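Local structure of aspartate aminotransferase, mitochondrial (Trypanosoma brucei brucei, 4W5K) at residues Leu155-Ala158 with Gly159-Cys163; Arg269-Ser272 with Gln273-Leu276; Lys322-Val325 with Ser326-Ala330. The protein probably catalyses, as a homodimer, the pyridoxal-phosphate-dependent transfer of an amino group from aspartate to 2-oxoglutarate, in the manner of other aspartate aminotransferases. The protein carries 1 engineered substitution. One frame throughout, in Å; residues are numbered along the deposited sequence. Where two conformers were deposited one is given.

Contact 1: residues Leu155-Ala158 with Gly159-Cys163; sequences LNLA and GMLEC. Unlike the reference sequence in segment 155-158: Leu155 (reference Phe).
An N-cap opens helix 157-166: Asn156, the last residue before the first turn, turns its side-chain amide back over the helix start and accepts a bond from Gly159. The helix follows the outermost strand 154-155 of the mixed sheet of this aminotransferase, so the cap marks the turn from strand to helix. The bond from Gly159 N to Asn156 OD1 is 3.0 Å long, moderately bent at 147° at the hydrogen, and the donor stands well above the plane of the amide instead of lying on a lone pair. CG of Asn156 is anti to its own backbone N (chi1 173°), which carries the amide to the end of the helix. Asparagine suits the place because its short side chain brings an oxygen to an N-H that the first turn cannot supply with a carbonyl. The amide also lies against Gly159 CA, with Asn156 ND2 3.7 Å from it; having no side chain, Gly159 lets the amide come this close.

The regular i to i+4 bonding starts at the cap residue itself, with Met160 N bonded to Asn156 O at 3.0 Å, and continues from Glu162 N to Ala158 O. Asn156 is further tied by a backbone hydrogen bond to Tyr147 of strand 141-149. Leu157 and Met160 reach helix 189-201, where they touch Gln194 and Val195 respectively; apolar chains suit a face turned to a neighbouring helix, and the extended, unbranched Met160 can reach Val195. One turn along, Leu161 N bonds to Leu157 O at 2.9 Å and an almost straight 174°. Beside that turn the two leucine side chains cross at a slant, Leu157 CG meeting Leu161 CD1 at 3.9 Å.

Contact 2: residues Arg269-Ser272 with Gln273-Leu276; sequences RLVS and QLAL
Arg269 meets Gln273 one turn ahead through its backbone oxygen, which accepts Gln273 N at 3.2 Å. Arg269 O also takes a hydrogen from a water at 2.9 Å, and that water accepts from Gln273 NE2 at 3.2 Å, bridging main chain and amide. Gln273 bends at chi2 (-64°), bringing the amide back beside the turn; the oxygen of the same amide, OE1, accepts from Arg113 NE, so a residue with both donor and acceptor serves well here. Next, Leu270 O receives Leu274 N at 2.8 Å, while Leu274 CG rests 3.4 Å from the same Leu270 O. Val271 O accepts Ala275 N at 3.0 Å, and Val271 CG2 makes a loose apolar approach to Leu274 CD1 at 4.5 Å. Ser272 O closes the series by accepting Leu276 N; on this exposed side a small hydroxyl residue is at home, and Ser272 OG makes a weak hydrogen bond back to Lys268 O. Helix 264-282 thus lays its apolar side on strands 92-97 and 255-260, at one end of the mixed sheet: Leu270 touches Ala93 and Ile259, while Leu274 packs on Cys95 and Leu257 of the same two strands and on Ile106 and Leu110 of helix 99-110.

Contact 3: residues Lys322-Val325 with Ser326-Ala330; sequences KRLV and SELKA
Glu327 reaches back one helical turn to Arg323, and its side chain can be followed atom by atom. CB lies 3.3 Å from Arg323 O, the oxygen that also accepts Glu327 N. With chi1 at -69°, CG is anti to the carbonyl carbon, which sets it 3.2 Å from Arg323 O and 4.0 Å from the aliphatic CG of Arg323. The bend at chi2 (-67°) then turns CD toward Arg323 NE, and OE2 ends 2.9 Å from that NE in a salt bridge whose hydrogen bond is nearly straight, 174°. The oxygen sits at the guanidinium edge, in its plane, and is met on its anti side, somewhat out of the carboxylate plane; the two flat groups are turned well away from each other, so a single oxygen makes the bond instead of a matched pair. The two chains run side by side in the same direction, which suits a long arginine and a shorter glutamate four residues on. NH2 of Arg323 has a further, weak and long ion pair with Glu385 of helix 384-395, so two carboxylates probably share its charge.

Leu324 and Leu328, both buried, also lie alongside each other, CG to CD1 4.1 Å, next to a turn closed by the bond from Leu328 N to Leu324 O. Branched apolar chains fit there: Leu324 touches Ile340 of helix 338-342, and Leu328 touches Trp337. An i to i+4 salt bridge bordering helix 384-395, and buried leucines beside exposed Lys322, Ser326 and Lys329, mark an amphipathic alpha-helix, here near the C-terminal end of helix 300-331.

How the contacts relate
The three contacts follow one another along the chain without touching, each in or at the start of one helix, and all are local contacts between residues three or four apart. Contact 1 lies at a helix start, whereas contacts 2 and 3 lie within helices already under way. Contacts 2 and 3 stand on opposite sides of the chain's centre, their own centres 51 Å apart; contact 1 is 35 Å from contact 2 and 30 Å from contact 3, centre to centre. The side chain of Leu161 is about 9 Å from that of malate-binding Arg193, and those of Leu157 and Met160 are about 14 Å from bound D-malate and pyridoxal phosphate respectively. Contacts 2 and 3 lie away from the known ligand sites.

Contact 1: residues Leu155-Ala158 with Gly159-Cys163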
loop_
_atom_site.group_PDB
_atom_site.type_symbol
_atom_site.label_atom_id
_atom_site.label_comp_id
_atom_site.label_asym_id
_atom_site.label_seq_id
_atom_site.Cartn_x
_atom_site.Cartn_y
_atom_site.Cartn_z
ATOM N N LEU A 155 13.325 -17.825 26.938
ATOM C CA LEU A 155 14.060 -18.280 25.759
ATOM C C LEU A 155 14.622 -19.691 25.877
ATOM O O LEU A 155 15.083 -20.107 26.946
ATOM C CB LEU A 155 15.213 -17.310 25.465
ATOM C CG LEU A 155 16.040 -17.510 24.203
ATOM C CD1 LEU A 155 15.179 -17.229 22.965
ATOM C CD2 LEU A 155 17.278 -16.606 24.239
ATOM N N ASN A 156 14.587 -20.428 24.766
ATOM C CA ASN A 156 15.302 -21.703 24.687
ATOM C C ASN A 156 16.482 -21.515 23.730
ATOM O O ASN A 156 16.422 -21.907 22.555
ATOM C CB ASN A 156 14.364 -22.847 24.233
ATOM C CG ASN A 156 15.105 -24.160 23.971
ATOM O OD1 ASN A 156 16.267 -24.326 24.351
ATOM N ND2 ASN A 156 14.421 -25.110 23.327
ATOM N N LEU A 157 17.553 -20.905 24.236
ATOM C CA LEU A 157 18.710 -20.597 23.396
ATOM C C LEU A 157 19.417 -21.856 22.861
ATOM O O LEU A 157 19.747 -21.895 21.684
ATOM C CB LEU A 157 19.739 -19.740 24.143
ATOM C CG LEU A 157 20.939 -19.312 23.282
ATOM C CD1 LEU A 157 20.498 -18.448 22.096
ATOM C CD2 LEU A 157 21.990 -18.575 24.091
ATOM N N ALA A 158 19.670 -22.848 23.712
ATOM C CA ALA A 158 20.354 -24.069 23.255
ATOM C C ALA A 158 19.579 -24.681 22.080
ATOM O O ALA A 158 20.168 -25.122 21.079
ATOM C CB ALA A 158 20.494 -25.063 24.384
ATOM N N GLY A 159 18.251 -24.673 22.192
ATOM C CA GLY A 159 17.390 -25.217 21.153
ATOM C C GLY A 159 17.468 -24.408 19.875
ATOM O O GLY A 159 17.564 -24.965 18.780
ATOM N N MET A 160 17.403 -23.090 20.012
ATOM C CA MET A 160 17.555 -22.190 18.869
ATOM C C MET A 160 18.869 -22.433 18.130
ATOM O O MET A 160 18.884 -22.613 16.900
ATOM C CB MET A 160 17.490 -20.743 19.318
ATOM C CG MET A 160 17.595 -19.762 18.168
ATOM S SD MET A 160 17.310 -18.100 18.814
ATOM C CE MET A 160 17.375 -17.134 17.309
ATOM N N LEU A 161 19.966 -22.446 18.891
ATOM C CA LEU A 161 21.285 -22.639 18.299
ATOM C C LEU A 161 21.390 -23.986 17.581
ATOM O O LEU A 161 21.902 -24.049 16.456
ATOM C CB LEU A 161 22.381 -22.527 19.367
ATOM C CG LEU A 161 22.548 -21.157 20.024
ATOM C CD1 LEU A 161 23.587 -21.239 21.134
ATOM C CD2 LEU A 161 22.934 -20.105 19.006
ATOM N N GLU A 162 20.860 -25.051 18.176
ATOM C CA GLU A 162 20.942 -26.371 17.551
ATOM C C GLU A 162 20.116 -26.435 16.273
ATOM O O GLU A 162 20.525 -27.049 15.292
ATOM C CB GLU A 162 20.478 -27.482 18.499
ATOM C CG GLU A 162 20.834 -28.864 17.959
ATOM C CD GLU A 162 20.032 -30.000 18.569
ATOM O OE1 GLU A 162 19.237 -29.755 19.497
ATOM O OE2 GLU A 162 20.202 -31.148 18.109
ATOM N N CYS A 163 18.941 -25.818 16.297
ATOM C CA CYS A 163 18.092 -25.791 15.110
ATOM C C CYS A 163 18.791 -25.046 13.976
ATOM O O CYS A 163 18.769 -25.498 12.824
ATOM C CB CYS A 163 16.730 -25.140 15.411
ATOM S SG CYS A 163 15.618 -26.245 16.336
#

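Contact 2: residues Arg269-Ser272 with Gln273-Leu276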
loop_
_atom_site.group_PDB
_atom_site.type_symbol
_atom_site.label_atom_id
_atom_site.label_comp_id
_atom_site.label_asym_id
_atom_site.label_seq_id
_atom_site.Cartn_x
_atom_site.Cartn_y
_atom_site.Cartn_z
ATOM N N ARG A 269 21.217 -3.211 -8.978
ATOM C CA ARG A 269 20.435 -4.234 -9.673
ATOM C C ARG A 269 19.259 -4.691 -8.800
ATOM O O ARG A 269 18.173 -4.915 -9.326
ATOM C CB ARG A 269 21.290 -5.448 -10.071
ATOM C CG ARG A 269 22.497 -5.130 -10.933
ATOM C CD ARG A 269 22.157 -4.859 -12.409
ATOM N NE ARG A 269 23.360 -4.422 -13.119
ATOM C CZ ARG A 269 23.646 -4.703 -14.390
ATOM N NH1 ARG A 269 22.820 -5.434 -15.129
ATOM N NH2 ARG A 269 24.770 -4.245 -14.925
ATOM N N LEU A 270 19.448 -4.813 -7.480
ATOM C CA LEU A 270 18.321 -5.203 -6.633
ATOM C C LEU A 270 17.271 -4.078 -6.529
ATOM O O LEU A 270 16.072 -4.361 -6.466
ATOM C CB LEU A 270 18.788 -5.621 -5.217
ATOM C CG LEU A 270 19.461 -6.992 -5.114
ATOM C CD1 LEU A 270 19.633 -7.361 -3.625
ATOM C CD2 LEU A 270 18.670 -8.062 -5.814
ATOM N N VAL A 271 17.694 -2.813 -6.503
ATOM C CA VAL A 271 16.697 -1.727 -6.409
ATOM C C VAL A 271 15.834 -1.726 -7.675
ATOM O O VAL A 271 14.628 -1.518 -7.600
ATOM C CB VAL A 271 17.342 -0.330 -6.183
ATOM C CG1 VAL A 271 16.317 0.811 -6.363
ATOM C CG2 VAL A 271 17.910 -0.239 -4.768
ATOM N N SER A 272 16.433 -1.998 -8.831
ATOM C CA SER A 272 15.631 -2.102 -10.048
ATOM C C SER A 272 14.632 -3.238 -9.952
ATOM O O SER A 272 13.504 -3.144 -10.459
ATOM C CB SER A 272 16.530 -2.316 -11.267
ATOM O OG SER A 272 17.378 -1.199 -11.440
ATOM N N GLN A 273 15.050 -4.339 -9.339
ATOM C CA GLN A 273 14.155 -5.479 -9.201
ATOM C C GLN A 273 13.063 -5.192 -8.180
ATOM O O GLN A 273 11.949 -5.700 -8.309
ATOM C CB GLN A 273 14.938 -6.745 -8.822
ATOM C CG GLN A 273 15.774 -7.313 -9.965
ATOM C CD GLN A 273 14.939 -7.790 -11.151
ATOM O OE1 GLN A 273 13.973 -8.557 -10.999
ATOM N NE2 GLN A 273 15.314 -7.331 -12.345
ATOM N N LEU A 274 13.374 -4.379 -7.159
ATOM C CA LEU A 274 12.363 -3.926 -6.199
ATOM C C LEU A 274 11.289 -3.138 -6.933
ATOM O O LEU A 274 10.096 -3.353 -6.726
ATOM C CB LEU A 274 12.969 -3.052 -5.080
ATOM C CG LEU A 274 13.807 -3.781 -4.036
ATOM C CD1 LEU A 274 14.582 -2.805 -3.159
ATOM C CD2 LEU A 274 12.893 -4.650 -3.178
ATOM N N ALA A 275 11.714 -2.238 -7.815
ATOM C CA ALA A 275 10.750 -1.471 -8.585
ATOM C C ALA A 275 9.812 -2.386 -9.397
ATOM O O ALA A 275 8.618 -2.113 -9.481
ATOM C CB ALA A 275 11.467 -0.488 -9.513
ATOM N N LEU A 276 10.346 -3.463 -9.992
ATOM C CA LEU A 276 9.498 -4.375 -10.769
ATOM C C LEU A 276 8.503 -5.149 -9.909
ATOM O O LEU A 276 7.523 -5.679 -10.431
ATOM C CB LEU A 276 10.357 -5.368 -11.573
ATOM C CG LEU A 276 11.311 -4.664 -12.522
ATOM C CD1 LEU A 276 12.270 -5.695 -13.113
ATOM C CD2 LEU A 276 10.551 -3.945 -13.634
HETATM O O HOH W 1 18.086 -5.725 -12.104
#

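Contact 3: residues Lys322-Val325 with Ser326-Ala330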
loop_
_atom_site.group_PDB
_atom_site.type_symbol
_atom_site.label_atom_id
_atom_site.label_comp_id
_atom_site.label_asym_id
_atom_site.label_seq_id
_atom_site.Cartn_x
_atom_site.Cartn_y
_atom_site.Cartn_z
ATOM N N LYS A 322 6.150 -4.222 35.460
ATOM C CA LYS A 322 6.711 -4.317 36.808
ATOM C C LYS A 322 5.615 -4.188 37.865
ATOM O O LYS A 322 5.624 -4.879 38.894
ATOM C CB LYS A 322 7.796 -3.243 36.995
ATOM C CG LYS A 322 8.420 -3.151 38.388
ATOM C CD LYS A 322 9.644 -2.251 38.349
ATOM C CE LYS A 322 10.345 -2.180 39.698
ATOM N NZ LYS A 322 10.259 -0.808 40.270
ATOM N N ARG A 323 4.668 -3.286 37.609
ATOM C CA ARG A 323 3.545 -3.067 38.521
ATOM C C ARG A 323 2.612 -4.280 38.574
ATOM O O ARG A 323 2.135 -4.642 39.657
ATOM C CB ARG A 323 2.757 -1.818 38.100
ATOM C CG ARG A 323 1.496 -1.553 38.934
ATOM C CD ARG A 323 1.790 -0.709 40.147
ATOM N NE ARG A 323 0.588 -0.456 40.945
ATOM C CZ ARG A 323 -0.273 0.533 40.716
ATOM N NH1 ARG A 323 -0.075 1.365 39.704
ATOM N NH2 ARG A 323 -1.335 0.693 41.502
ATOM N N LEU A 324 2.354 -4.903 37.419
ATOM C CA LEU A 324 1.564 -6.143 37.385
ATOM C C LEU A 324 2.178 -7.200 38.315
ATOM O O LEU A 324 1.495 -7.828 39.149
ATOM C CB LEU A 324 1.480 -6.700 35.963
ATOM C CG LEU A 324 0.572 -7.916 35.743
ATOM C CD1 LEU A 324 -0.845 -7.565 36.136
ATOM C CD2 LEU A 324 0.597 -8.363 34.280
ATOM N N VAL A 325 3.485 -7.376 38.197
ATOM C CA VAL A 325 4.158 -8.378 39.022
ATOM C C VAL A 325 4.105 -8.036 40.515
ATOM O O VAL A 325 3.839 -8.905 41.359
ATOM C CB VAL A 325 5.614 -8.556 38.585
ATOM C CG1 VAL A 325 6.337 -9.511 39.520
ATOM C CG2 VAL A 325 5.647 -9.064 37.140
ATOM N N SER A 326 4.320 -6.768 40.845
ATOM C CA SER A 326 4.302 -6.371 42.246
ATOM C C SER A 326 2.888 -6.456 42.826
ATOM O O SER A 326 2.718 -6.856 43.970
ATOM C CB SER A 326 4.862 -4.960 42.416
ATOM O OG SER A 326 3.975 -4.004 41.881
ATOM N N GLU A 327 1.875 -6.103 42.038
ATOM C CA GLU A 327 0.492 -6.199 42.511
ATOM C C GLU A 327 0.069 -7.658 42.657
ATOM O O GLU A 327 -0.722 -7.985 43.536
ATOM C CB GLU A 327 -0.477 -5.482 41.568
ATOM C CG GLU A 327 -0.350 -3.962 41.539
ATOM C CD GLU A 327 -0.742 -3.281 42.841
ATOM O OE1 GLU A 327 -1.619 -3.793 43.586
ATOM O OE2 GLU A 327 -0.157 -2.216 43.123
ATOM N N LEU A 328 0.575 -8.530 41.787
ATOM C CA LEU A 328 0.270 -9.958 41.924
ATOM C C LEU A 328 0.823 -10.480 43.256
ATOM O O LEU A 328 0.156 -11.231 43.981
ATOM C CB LEU A 328 0.827 -10.753 40.740
ATOM C CG LEU A 328 -0.059 -10.732 39.474
ATOM C CD1 LEU A 328 0.683 -11.175 38.227
ATOM C CD2 LEU A 328 -1.299 -11.602 39.698
ATOM N N LYS A 329 2.036 -10.069 43.601
ATOM C CA LYS A 329 2.618 -10.469 44.883
ATOM C C LYS A 329 1.813 -9.896 46.060
ATOM O O LYS A 329 1.547 -10.594 47.051
ATOM C CB LYS A 329 4.077 -10.027 44.965
ATOM C CG LYS A 329 4.775 -10.490 46.222
ATOM C CD LYS A 329 6.173 -9.917 46.345
ATOM C CE LYS A 329 6.874 -10.492 47.572
ATOM N NZ LYS A 329 8.188 -9.843 47.857
ATOM N N ALA A 330 1.397 -8.635 45.937
ATOM C CA ALA A 330 0.589 -7.994 46.975
ATOM C C ALA A 330 -0.766 -8.680 47.175
ATOM O O ALA A 330 -1.287 -8.724 48.293
ATOM C CB ALA A 330 0.390 -6.530 46.648
#